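Local coordinates for protein synaptotagmin-1 (Arabidopsis thaliana, PDB 7AS6) that helps maintain plasma membrane integrity in freezing and osmotic stress, its C2A domain probably binding phospholipids, at residues 10-15 against 62-67; 18-23 against 54-59; 36-41 against 71-76; 106-111 against 134-139. All blocks are in the same frame, centred on the assembly; numbering follows the deposited sequence.

Contact 1: 10-15 against 62-67; sequences VHVKVV and FKFSVR
Val10 and Phe64, and two residues further along Val12 and Phe62, form two antiparallel hydrogen-bonded pairs, and His11 with Lys63 makes the non-hydrogen-bonded pair between them. Each hydrogen-bonded pair exchanges two backbone bonds. Those of Val12 and Phe62 are the shorter, with Val12 N to Phe62 O at 2.7 Å and nearly straight (176°), while Val10 N to Phe64 O measures 3.0 Å. In the gap between these rungs the carbonyls also receive CA-H...O contacts, such as Lys63 CA to Val10 O at 3.4 Å.

Apolar contacts occupy the face that carries the valines and phenylalanines. Val12 CG2 meets the edge of the Phe64 ring, close to its plane, 3.9 Å from CD1. Val14 CG2 approaches the Phe62 ring likewise, at CE2 (3.9 Å). Val10 holds CG1 between its backbone N and carbonyl carbon (chi1 56°), which directs that methyl across to Val66; Val10 CG1 comes within 3.5 Å of Val66 CG2, the two side chains crossing at roughly a right angle. Ile35 of the facing sheet covers Val14 and both phenylalanines.

The other face is polar. His11 and Lys63 run side by side in the same direction, and the aliphatic part of the lysine rests against the imidazole, Lys63 CG lying 3.3 Å from His11 ND1; bends at chi2 and chi3 then carry the ammonium away. The His11 side chain also lies about 3 Å from a bound nickel ion.

With strand directions 148° apart, one face apolar and the other polar, this is the twisted antiparallel pairing of a C2 beta-sandwich sheet.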
# COMPACT_ATOMS: atom_id res chain seq x y z
N VAL A 10 -0.01 7.91 11.34
CA VAL A 10 -0.41 6.54 11.05
C VAL A 10 0.82 5.77 10.57
O VAL A 10 1.55 6.24 9.68
CB VAL A 10 -1.57 6.48 10.05
CG1 VAL A 10 -1.22 7.21 8.76
CG2 VAL A 10 -1.96 5.05 9.78
N HIS A 11 1.07 4.62 11.18
CA HIS A 11 2.15 3.73 10.77
C HIS A 11 1.55 2.66 9.87
O HIS A 11 0.64 1.94 10.29
CB HIS A 11 2.84 3.10 11.99
CG HIS A 11 3.47 4.10 12.91
ND1 HIS A 11 4.82 4.39 12.88
CD2 HIS A 11 2.94 4.89 13.88
CE1 HIS A 11 5.10 5.30 13.80
NE2 HIS A 11 3.97 5.63 14.41
N VAL A 12 2.03 2.60 8.63
CA VAL A 12 1.53 1.71 7.58
C VAL A 12 2.59 0.67 7.31
O VAL A 12 3.71 1.00 6.90
CB VAL A 12 1.19 2.46 6.29
CG1 VAL A 12 0.57 1.50 5.28
CG2 VAL A 12 0.27 3.62 6.56
N LYS A 13 2.27 -0.58 7.54
CA LYS A 13 3.18 -1.66 7.24
C LYS A 13 2.64 -2.36 6.00
O LYS A 13 1.47 -2.75 5.98
CB LYS A 13 3.32 -2.63 8.41
CG LYS A 13 4.48 -3.63 8.23
CD LYS A 13 4.52 -4.64 9.37
CE LYS A 13 5.94 -4.93 9.82
NZ LYS A 13 5.92 -5.71 11.10
N VAL A 14 3.47 -2.46 4.97
CA VAL A 14 3.17 -3.32 3.84
C VAL A 14 3.75 -4.69 4.15
O VAL A 14 4.98 -4.88 4.16
CB VAL A 14 3.71 -2.76 2.52
CG1 VAL A 14 3.38 -3.72 1.37
CG2 VAL A 14 3.11 -1.39 2.25
N VAL A 15 2.88 -5.67 4.35
CA VAL A 15 3.31 -6.97 4.84
C VAL A 15 3.71 -7.85 3.67
O VAL A 15 4.88 -8.20 3.53
CB VAL A 15 2.20 -7.64 5.68
CG1 VAL A 15 2.66 -9.00 6.16
CG2 VAL A 15 1.83 -6.74 6.86
N PHE A 62 6.00 2.50 6.79
CA PHE A 62 5.93 3.89 6.39
C PHE A 62 5.10 4.69 7.40
O PHE A 62 4.18 4.15 8.01
CB PHE A 62 5.30 4.01 5.02
CG PHE A 62 5.95 3.12 4.00
CD1 PHE A 62 7.05 3.56 3.31
CD2 PHE A 62 5.46 1.85 3.77
CE1 PHE A 62 7.66 2.75 2.38
CE2 PHE A 62 6.06 1.03 2.87
CZ PHE A 62 7.18 1.48 2.16
N LYS A 63 5.42 5.98 7.55
CA LYS A 63 4.68 6.89 8.42
C LYS A 63 4.09 8.05 7.62
O LYS A 63 4.77 8.64 6.78
CB LYS A 63 5.57 7.47 9.52
CG LYS A 63 5.96 6.51 10.63
CD LYS A 63 7.34 6.86 11.20
CE LYS A 63 7.54 8.37 11.30
NZ LYS A 63 8.99 8.75 11.20
N PHE A 64 2.83 8.38 7.90
CA PHE A 64 2.14 9.53 7.32
C PHE A 64 1.56 10.41 8.42
O PHE A 64 1.03 9.90 9.41
CB PHE A 64 1.01 9.10 6.40
CG PHE A 64 1.46 8.36 5.17
CD1 PHE A 64 1.61 6.98 5.19
CD2 PHE A 64 1.72 9.05 3.99
CE1 PHE A 64 2.03 6.29 4.05
CE2 PHE A 64 2.13 8.37 2.84
CZ PHE A 64 2.28 7.00 2.87
N SER A 65 1.64 11.73 8.23
CA SER A 65 0.93 12.66 9.09
C SER A 65 -0.55 12.65 8.75
O SER A 65 -0.92 12.70 7.57
CB SER A 65 1.49 14.08 8.94
OG SER A 65 2.79 14.17 9.50
N VAL A 66 -1.39 12.56 9.77
CA VAL A 66 -2.84 12.49 9.59
C VAL A 66 -3.44 13.83 9.95
O VAL A 66 -3.20 14.35 11.05
CB VAL A 66 -3.46 11.37 10.45
CG1 VAL A 66 -4.94 11.22 10.12
CG2 VAL A 66 -2.72 10.07 10.23
N ARG A 67 -4.23 14.39 9.03
CA ARG A 67 -4.92 15.65 9.24
C ARG A 67 -6.43 15.52 9.36
O ARG A 67 -7.07 16.44 9.88
CB ARG A 67 -4.59 16.63 8.10
CG ARG A 67 -3.17 17.17 8.20
CD ARG A 67 -2.73 17.91 6.95
NE ARG A 67 -1.37 18.41 7.11
CZ ARG A 67 -0.27 17.73 6.77
NH1 ARG A 67 -0.37 16.52 6.23
NH2 ARG A 67 0.92 18.27 6.96

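Contact 2: 18-23 against 54-59. With EDO (1,2-ethanediol), chain G.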
# COMPACT_ATOMS: atom_id res chain seq x y z
N VAL A 18 -0.05 -11.72 -2.13
CA VAL A 18 -0.27 -13.14 -2.34
C VAL A 18 -1.04 -13.32 -3.63
O VAL A 18 -2.03 -12.62 -3.88
CB VAL A 18 -1.05 -13.78 -1.16
CG1 VAL A 18 -1.38 -15.22 -1.46
CG2 VAL A 18 -0.23 -13.68 0.10
N GLY A 19 -0.57 -14.24 -4.46
CA GLY A 19 -1.32 -14.60 -5.65
C GLY A 19 -1.27 -13.59 -6.77
O GLY A 19 -2.23 -13.49 -7.54
N LEU A 20 -0.18 -12.83 -6.89
CA LEU A 20 -0.05 -11.87 -7.98
C LEU A 20 -0.06 -12.59 -9.33
O LEU A 20 0.38 -13.73 -9.44
CB LEU A 20 1.24 -11.06 -7.83
CG LEU A 20 1.35 -10.19 -6.59
CD1 LEU A 20 2.63 -9.38 -6.66
CD2 LEU A 20 0.14 -9.27 -6.48
N ARG A 21 -0.60 -11.90 -10.34
CA ARG A 21 -0.64 -12.45 -11.69
C ARG A 21 0.74 -12.43 -12.31
O ARG A 21 1.54 -11.53 -12.06
CB ARG A 21 -1.57 -11.63 -12.57
CG ARG A 21 -2.98 -11.52 -12.07
CD ARG A 21 -3.90 -11.05 -13.16
NE ARG A 21 -3.81 -11.89 -14.35
CZ ARG A 21 -4.37 -13.09 -14.48
NH1 ARG A 21 -4.23 -13.77 -15.61
NH2 ARG A 21 -5.08 -13.60 -13.47
N LYS A 22 1.01 -13.42 -13.15
CA LYS A 22 2.21 -13.34 -13.97
C LYS A 22 2.09 -12.19 -14.95
O LYS A 22 1.03 -11.97 -15.55
CB LYS A 22 2.45 -14.64 -14.71
CG LYS A 22 2.59 -15.84 -13.82
CD LYS A 22 3.24 -16.98 -14.54
CE LYS A 22 2.77 -18.29 -13.95
NZ LYS A 22 1.31 -18.42 -14.15
N LYS A 23 3.15 -11.44 -15.09
CA LYS A 23 3.22 -10.28 -15.97
C LYS A 23 4.42 -10.34 -16.91
O LYS A 23 4.28 -10.03 -18.10
CB LYS A 23 3.25 -8.99 -15.12
CG LYS A 23 2.88 -7.71 -15.87
CD LYS A 23 4.04 -6.70 -15.89
CE LYS A 23 4.89 -6.81 -17.16
NZ LYS A 23 5.83 -5.66 -17.34
N LEU A 54 5.87 -13.72 -7.18
CA LEU A 54 4.44 -13.44 -7.18
C LEU A 54 3.83 -13.48 -5.79
O LEU A 54 2.65 -13.15 -5.64
CB LEU A 54 3.71 -14.44 -8.08
CG LEU A 54 4.19 -14.52 -9.52
CD1 LEU A 54 3.39 -15.59 -10.24
CD2 LEU A 54 4.06 -13.19 -10.23
N ASN A 55 4.60 -13.86 -4.77
CA ASN A 55 4.17 -13.81 -3.38
C ASN A 55 5.17 -13.02 -2.54
O ASN A 55 5.75 -13.53 -1.57
CB ASN A 55 3.98 -15.22 -2.83
CG ASN A 55 2.95 -15.99 -3.62
OD1 ASN A 55 1.75 -15.80 -3.45
ND2 ASN A 55 3.42 -16.83 -4.52
N PRO A 56 5.41 -11.76 -2.89
CA PRO A 56 6.43 -10.98 -2.19
C PRO A 56 6.09 -10.81 -0.72
O PRO A 56 4.93 -10.64 -0.34
CB PRO A 56 6.40 -9.65 -2.92
CG PRO A 56 5.00 -9.56 -3.41
CD PRO A 56 4.62 -10.93 -3.81
N GLU A 57 7.14 -10.82 0.10
CA GLU A 57 7.08 -10.50 1.52
C GLU A 57 7.97 -9.28 1.77
O GLU A 57 9.19 -9.37 1.60
CB GLU A 57 7.56 -11.69 2.33
CG GLU A 57 7.41 -11.50 3.79
CD GLU A 57 6.33 -12.40 4.35
OE1 GLU A 57 5.90 -13.32 3.61
OE2 GLU A 57 5.93 -12.18 5.51
N TRP A 58 7.36 -8.15 2.15
CA TRP A 58 8.09 -6.90 2.39
C TRP A 58 8.27 -6.61 3.88
O TRP A 58 9.40 -6.45 4.34
CB TRP A 58 7.35 -5.72 1.77
CG TRP A 58 7.37 -5.64 0.30
CD1 TRP A 58 8.38 -5.15 -0.47
CD2 TRP A 58 6.31 -5.99 -0.59
NE1 TRP A 58 8.03 -5.21 -1.79
CE2 TRP A 58 6.76 -5.72 -1.89
CE3 TRP A 58 5.03 -6.52 -0.41
CZ2 TRP A 58 5.98 -5.96 -3.01
CZ3 TRP A 58 4.26 -6.76 -1.53
CH2 TRP A 58 4.73 -6.46 -2.81
N ASN A 59 7.17 -6.50 4.62
CA ASN A 59 7.19 -6.06 6.02
C ASN A 59 7.88 -4.71 6.15
O ASN A 59 8.72 -4.50 7.03
CB ASN A 59 7.84 -7.09 6.91
CG ASN A 59 6.96 -8.27 7.10
OD1 ASN A 59 5.76 -8.11 7.34
ND2 ASN A 59 7.51 -9.45 6.92
C1 EDO G . 12.24 -11.43 -0.50
O1 EDO G . 12.10 -10.64 0.71
C2 EDO G . 11.31 -12.63 -0.48
O2 EDO G . 9.95 -12.18 -0.42
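Leu20 and Leu54 bring together two connecting segments of the C2 sandwich, the loop that follows strand 8-18 and the lead into strand 57-66, at the end of the domain where the metal-binding loops gather. A cadmium ion bound there lies about 9 Å from the Leu54 side chain, so the touching residues flank the site, while Lys23 of the same loop reaches Asp80, a cadmium ligand.

The packed part centres on Leu54. Leu54 O accepts Leu20 N at 3.1 Å with the donor in the carbonyl plane, and Leu20 CB lies 3.3 Å from Leu54 O. The Leu54 methyls spread along the backbone of 20-21, Leu54 CD2 being 3.5 Å from Arg21 O. Further in, Leu20 CD1, anti to CA across chi2 (-176°), meets Pro56 CD at 3.8 Å. Pro56 in turn lays CB over one face of the Trp58 indole, 3.6 Å above the plane and offset toward the rim, and Pro31 of the other sheet touches Leu20, Pro56 and Trp58.

The solvent side is thinner. Lys22 adds a single aliphatic touch, Lys22 CG to Leu54 CD1 at 3.7 Å. Arg21 turns away to Tyr128, and ethanediol, probably from the crystallisation liquor, sits on the Glu57 backbone. At this margin the exposed Asn55 bends its amide back to the loop: OD1 takes Gly19 N at 3.0 Å, the donor standing 37° out of the carbonyl plane.

Contact 3: 36-41 against 71-76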
# COMPACT_ATOMS: atom_id res chain seq x y z
N LYS A 36 0.02 6.15 -1.24
CA LYS A 36 -0.30 7.57 -1.23
C LYS A 36 -1.41 7.81 -0.21
O LYS A 36 -2.27 6.95 -0.01
CB LYS A 36 -0.74 8.05 -2.62
CG LYS A 36 -0.91 9.55 -2.76
CD LYS A 36 0.40 10.30 -2.50
CE LYS A 36 0.17 11.53 -1.61
NZ LYS A 36 0.34 11.25 -0.13
N LEU A 37 -1.38 8.96 0.44
CA LEU A 37 -2.46 9.36 1.34
C LEU A 37 -3.22 10.52 0.72
O LEU A 37 -2.61 11.52 0.33
CB LEU A 37 -1.91 9.74 2.71
CG LEU A 37 -2.96 10.13 3.75
CD1 LEU A 37 -3.84 8.95 4.15
CD2 LEU A 37 -2.28 10.74 4.95
N SER A 38 -4.54 10.37 0.61
CA SER A 38 -5.35 11.38 -0.04
C SER A 38 -5.27 12.70 0.71
O SER A 38 -4.97 12.75 1.91
CB SER A 38 -6.81 10.94 -0.14
OG SER A 38 -7.38 10.76 1.15
N GLU A 39 -5.54 13.79 -0.00
CA GLU A 39 -5.53 15.11 0.59
C GLU A 39 -4.18 15.38 1.27
O GLU A 39 -4.11 15.72 2.45
CB GLU A 39 -6.70 15.27 1.58
CG GLU A 39 -8.10 15.32 0.91
CD GLU A 39 -8.98 14.07 1.15
OE1 GLU A 39 -9.23 13.71 2.32
OE2 GLU A 39 -9.44 13.47 0.15
N ASP A 40 -3.11 15.16 0.51
CA ASP A 40 -1.74 15.34 1.00
C ASP A 40 -0.84 15.58 -0.20
O ASP A 40 -1.00 14.94 -1.25
CB ASP A 40 -1.26 14.12 1.80
CG ASP A 40 -0.12 14.46 2.77
OD1 ASP A 40 0.36 15.61 2.76
OD2 ASP A 40 0.29 13.57 3.56
N LYS A 41 0.11 16.51 -0.05
CA LYS A 41 1.03 16.85 -1.13
C LYS A 41 2.37 16.15 -1.02
O LYS A 41 3.19 16.28 -1.94
CB LYS A 41 1.24 18.37 -1.19
CG LYS A 41 0.31 19.08 -2.16
CD LYS A 41 0.53 18.61 -3.59
CE LYS A 41 -0.63 19.01 -4.48
NZ LYS A 41 -0.77 20.49 -4.62
N THR A 71 -11.86 11.66 6.78
CA THR A 71 -11.95 11.87 5.34
C THR A 71 -10.88 11.14 4.55
O THR A 71 -11.13 10.72 3.41
CB THR A 71 -11.84 13.37 5.02
OG1 THR A 71 -12.81 14.09 5.79
CG2 THR A 71 -12.09 13.63 3.53
N GLN A 72 -9.69 10.98 5.12
CA GLN A 72 -8.51 10.60 4.35
C GLN A 72 -8.44 9.10 4.12
O GLN A 72 -8.78 8.30 5.00
CB GLN A 72 -7.24 11.07 5.06
CG GLN A 72 -6.91 12.51 4.79
CD GLN A 72 -5.67 12.94 5.53
OE1 GLN A 72 -5.57 12.78 6.74
NE2 GLN A 72 -4.70 13.49 4.79
N VAL A 73 -8.00 8.72 2.92
CA VAL A 73 -7.87 7.32 2.55
C VAL A 73 -6.48 7.09 1.98
O VAL A 73 -5.88 7.97 1.36
CB VAL A 73 -8.96 6.88 1.53
CG1 VAL A 73 -10.33 7.41 1.96
CG2 VAL A 73 -8.64 7.37 0.17
N LEU A 74 -5.94 5.90 2.23
CA LEU A 74 -4.69 5.46 1.63
C LEU A 74 -4.99 4.77 0.32
O LEU A 74 -6.00 4.08 0.18
CB LEU A 74 -3.95 4.51 2.56
CG LEU A 74 -3.37 5.16 3.81
CD1 LEU A 74 -3.13 4.10 4.86
CD2 LEU A 74 -2.07 5.89 3.48
N GLU A 75 -4.12 4.96 -0.66
CA GLU A 75 -4.19 4.22 -1.91
C GLU A 75 -2.92 3.41 -2.06
O GLU A 75 -1.82 3.97 -2.01
CB GLU A 75 -4.37 5.17 -3.08
CG GLU A 75 -4.80 4.49 -4.35
CD GLU A 75 -4.60 5.39 -5.56
OE1 GLU A 75 -3.43 5.69 -5.87
OE2 GLU A 75 -5.61 5.81 -6.17
N PHE A 76 -3.06 2.10 -2.19
CA PHE A 76 -1.95 1.20 -2.46
C PHE A 76 -1.99 0.76 -3.92
O PHE A 76 -3.04 0.38 -4.43
CB PHE A 76 -1.99 -0.03 -1.57
CG PHE A 76 -2.03 0.29 -0.10
CD1 PHE A 76 -0.86 0.30 0.65
CD2 PHE A 76 -3.23 0.60 0.52
CE1 PHE A 76 -0.89 0.61 2.02
CE2 PHE A 76 -3.28 0.91 1.89
CZ PHE A 76 -2.10 0.91 2.64
O HOH W 1 -10.96 11.47 0.68
O HOH W 2 -1.98 14.29 6.06
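Ser38 places OG between its backbone N and carbonyl carbon (chi1 62°), which turns the hydroxyl to Val73, while Gln72 carries CG beside its own N (chi1 -83°) and extends from there, delivering its amide to the backbone of 38-39. Val73 N donates to Ser38 OG at 2.8 Å in a nearly straight bond (175°). Ser38 N returns a bond to Val73 O, also 2.8 Å, so side chain and backbone of one serine grip both polar backbone atoms of one valine.

At Gln72, NE2 lies 3.0 Å from Ser38 O, somewhat tilted from the amide plane, with a weaker bond to Glu39 O and a third partner in a water. Its OE1 accepts the backbone N of Arg67 and of Asp68, so the buried amide has partners at both ends and its orientation is fixed. The Glu39 side chain runs antiparallel to that of Gln72, with Glu39 OE1 3.6 Å from Gln72 CG, and a second water joins Glu39 OE2 to Thr71 O.

Beyond this the strands pair regularly. Lys36 and Glu75 exchange two backbone bonds, Glu75 N to Lys36 O measuring 2.8 Å. In the next, non-hydrogen-bonded pair Leu37 CD1 meets Leu74 CD2 at 3.6 Å, on the face turned inward.

The contact thus lies where strands 31-37 and 73-80 join at one end of the second sheet of the C2 beta-sandwich. Strand 88-96 flanks 73-80 on its other edge, and Leu74 crosses the sandwich to Leu136 of strand 131-140.

Contact 4: 106-111 against 134-139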
# COMPACT_ATOMS: atom_id res chain seq x y z
N LYS A 106 -3.83 -3.06 13.48
CA LYS A 106 -5.00 -3.60 12.80
C LYS A 106 -4.59 -4.00 11.39
O LYS A 106 -4.09 -3.17 10.62
CB LYS A 106 -6.16 -2.61 12.78
CG LYS A 106 -7.48 -3.20 12.28
CD LYS A 106 -8.68 -2.36 12.71
CE LYS A 106 -9.95 -2.79 11.98
NZ LYS A 106 -11.06 -1.78 12.09
N ALA A 107 -4.80 -5.27 11.06
CA ALA A 107 -4.39 -5.84 9.78
C ALA A 107 -5.58 -5.85 8.83
O ALA A 107 -6.72 -6.06 9.25
CB ALA A 107 -3.86 -7.26 9.97
N PHE A 108 -5.30 -5.61 7.55
CA PHE A 108 -6.31 -5.60 6.50
C PHE A 108 -5.81 -6.41 5.32
O PHE A 108 -4.61 -6.44 5.03
CB PHE A 108 -6.63 -4.17 6.01
CG PHE A 108 -7.02 -3.22 7.11
CD1 PHE A 108 -8.36 -3.06 7.46
CD2 PHE A 108 -6.06 -2.50 7.80
CE1 PHE A 108 -8.72 -2.19 8.48
CE2 PHE A 108 -6.42 -1.62 8.82
CZ PHE A 108 -7.75 -1.47 9.16
N THR A 109 -6.74 -7.06 4.63
CA THR A 109 -6.44 -7.72 3.36
C THR A 109 -7.23 -7.02 2.26
O THR A 109 -8.47 -7.07 2.25
CB THR A 109 -6.80 -9.20 3.41
OG1 THR A 109 -6.04 -9.83 4.45
CG2 THR A 109 -6.48 -9.85 2.07
N LEU A 110 -6.52 -6.38 1.33
CA LEU A 110 -7.14 -5.66 0.23
C LEU A 110 -7.00 -6.49 -1.03
O LEU A 110 -5.89 -6.89 -1.40
CB LEU A 110 -6.49 -4.29 0.03
CG LEU A 110 -6.32 -3.50 1.33
CD1 LEU A 110 -5.55 -2.20 1.11
CD2 LEU A 110 -7.69 -3.22 1.92
N GLU A 111 -8.12 -6.76 -1.69
CA GLU A 111 -8.05 -7.42 -2.98
C GLU A 111 -7.63 -6.39 -4.02
O GLU A 111 -8.13 -5.26 -4.02
CB GLU A 111 -9.39 -8.06 -3.34
CG GLU A 111 -9.72 -9.24 -2.41
CD GLU A 111 -10.80 -10.17 -2.96
OE1 GLU A 111 -11.29 -9.93 -4.09
OE2 GLU A 111 -11.16 -11.15 -2.26
N VAL A 134 -1.76 -5.54 4.64
CA VAL A 134 -1.15 -4.36 5.24
C VAL A 134 -1.61 -4.26 6.69
O VAL A 134 -2.54 -4.93 7.13
CB VAL A 134 -1.50 -3.06 4.48
CG1 VAL A 134 -1.27 -3.22 2.98
CG2 VAL A 134 -2.93 -2.68 4.75
N GLU A 135 -0.93 -3.39 7.45
CA GLU A 135 -1.31 -3.08 8.83
C GLU A 135 -1.26 -1.58 9.04
O GLU A 135 -0.44 -0.88 8.44
CB GLU A 135 -0.37 -3.69 9.87
CG GLU A 135 -0.42 -5.18 10.04
CD GLU A 135 0.58 -5.61 11.09
OE1 GLU A 135 0.94 -4.75 11.94
OE2 GLU A 135 1.02 -6.79 11.05
N LEU A 136 -2.12 -1.10 9.92
CA LEU A 136 -2.12 0.30 10.30
C LEU A 136 -2.01 0.39 11.81
O LEU A 136 -2.64 -0.38 12.53
CB LEU A 136 -3.39 1.01 9.83
CG LEU A 136 -3.78 0.94 8.36
CD1 LEU A 136 -5.01 1.80 8.14
CD2 LEU A 136 -2.64 1.38 7.45
N LEU A 137 -1.20 1.33 12.28
CA LEU A 137 -1.13 1.68 13.69
C LEU A 137 -1.25 3.20 13.80
O LEU A 137 -0.37 3.92 13.34
CB LEU A 137 0.16 1.19 14.35
CG LEU A 137 0.36 1.68 15.78
CD1 LEU A 137 -0.75 1.17 16.69
CD2 LEU A 137 1.72 1.28 16.32
N TYR A 138 -2.34 3.67 14.39
CA TYR A 138 -2.58 5.11 14.50
C TYR A 138 -2.11 5.59 15.86
O TYR A 138 -2.60 5.12 16.90
CB TYR A 138 -4.05 5.44 14.28
CG TYR A 138 -4.32 6.92 14.39
CD1 TYR A 138 -3.58 7.83 13.65
CD2 TYR A 138 -5.31 7.41 15.24
CE1 TYR A 138 -3.81 9.18 13.75
CE2 TYR A 138 -5.56 8.77 15.35
CZ TYR A 138 -4.79 9.65 14.60
OH TYR A 138 -5.01 11.00 14.68
N LYS A 139 -1.17 6.53 15.87
CA LYS A 139 -0.71 7.15 17.10
C LYS A 139 -1.16 8.60 17.09
O LYS A 139 -0.54 9.45 16.43
CB LYS A 139 0.82 7.06 17.23
CG LYS A 139 1.33 5.63 17.29
CD LYS A 139 0.72 4.87 18.47
CE LYS A 139 1.65 4.86 19.67
NZ LYS A 139 1.13 4.00 20.78
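Phe108 and Leu136 make the main side-chain contact between an outermost strand of a C2 beta-sandwich sheet, 106-111, and its neighbour 131-140. The two side chains cross at about a right angle, Phe108 CE2 reaching Leu136 CG at 3.7 Å in an oblique approach. On the same face Phe108 CB brushes Val134 CG2 at 4.2 Å. Phe108 CG stands anti to the carbonyl carbon (chi1 -54°), which swings the ring toward Leu136 and brings its far end closer to the partner strand than its root.

What sets this register is the backbone. Phe108 with Val134 and Lys106 with Leu136 are hydrogen-bonded pairs, each joined by two bonds; Phe108 N to Val134 O is 2.9 Å, and Lys106 N to Leu136 O is 3.1 Å. Ala107 and Glu135 stand between them as a non-hydrogen-bonded pair whose CA atoms approach to 4.2 Å, and the strand directions differ by 146°, antiparallel with a clear twist.

Further out, Leu95 of the facing sheet packs on Phe108, Val134 and Leu136, with Phe76 and Leu74 reaching Val134 and Leu136 respectively, so this apolar face is turned to the facing sheet. Lys106 starts on that face too, but its chain is extended and takes the ammonium away to Glu99 O.

The reverse face is sparser: the small Ala107 methyl rests against the aliphatic part of the glutamate, Ala107 CB lying 4.0 Å from Glu135 CG.

In the fold
From the N terminus, strand 8-18 enters contact 1, whose return strand 57-66 closes a loop with 46 residues between the segments. Contact 2, nested within that loop, joins the loop after strand 8-18 to the lead into strand 57-66 at the other end of the same strand pair, its centre about 21 Å from that of contact 1. Contact 3 opens inside the loop and closes beyond it, crossing contacts 1 and 2 and pairing strands of the second sheet. Contact 4 follows in series and extends the first sheet, where 131-140 lies beside 8-18, as His11 N to Leu137 O at 2.7 Å attests. Leu74 and Phe76 of contact 3 pack against contact 4, joining the two sheets.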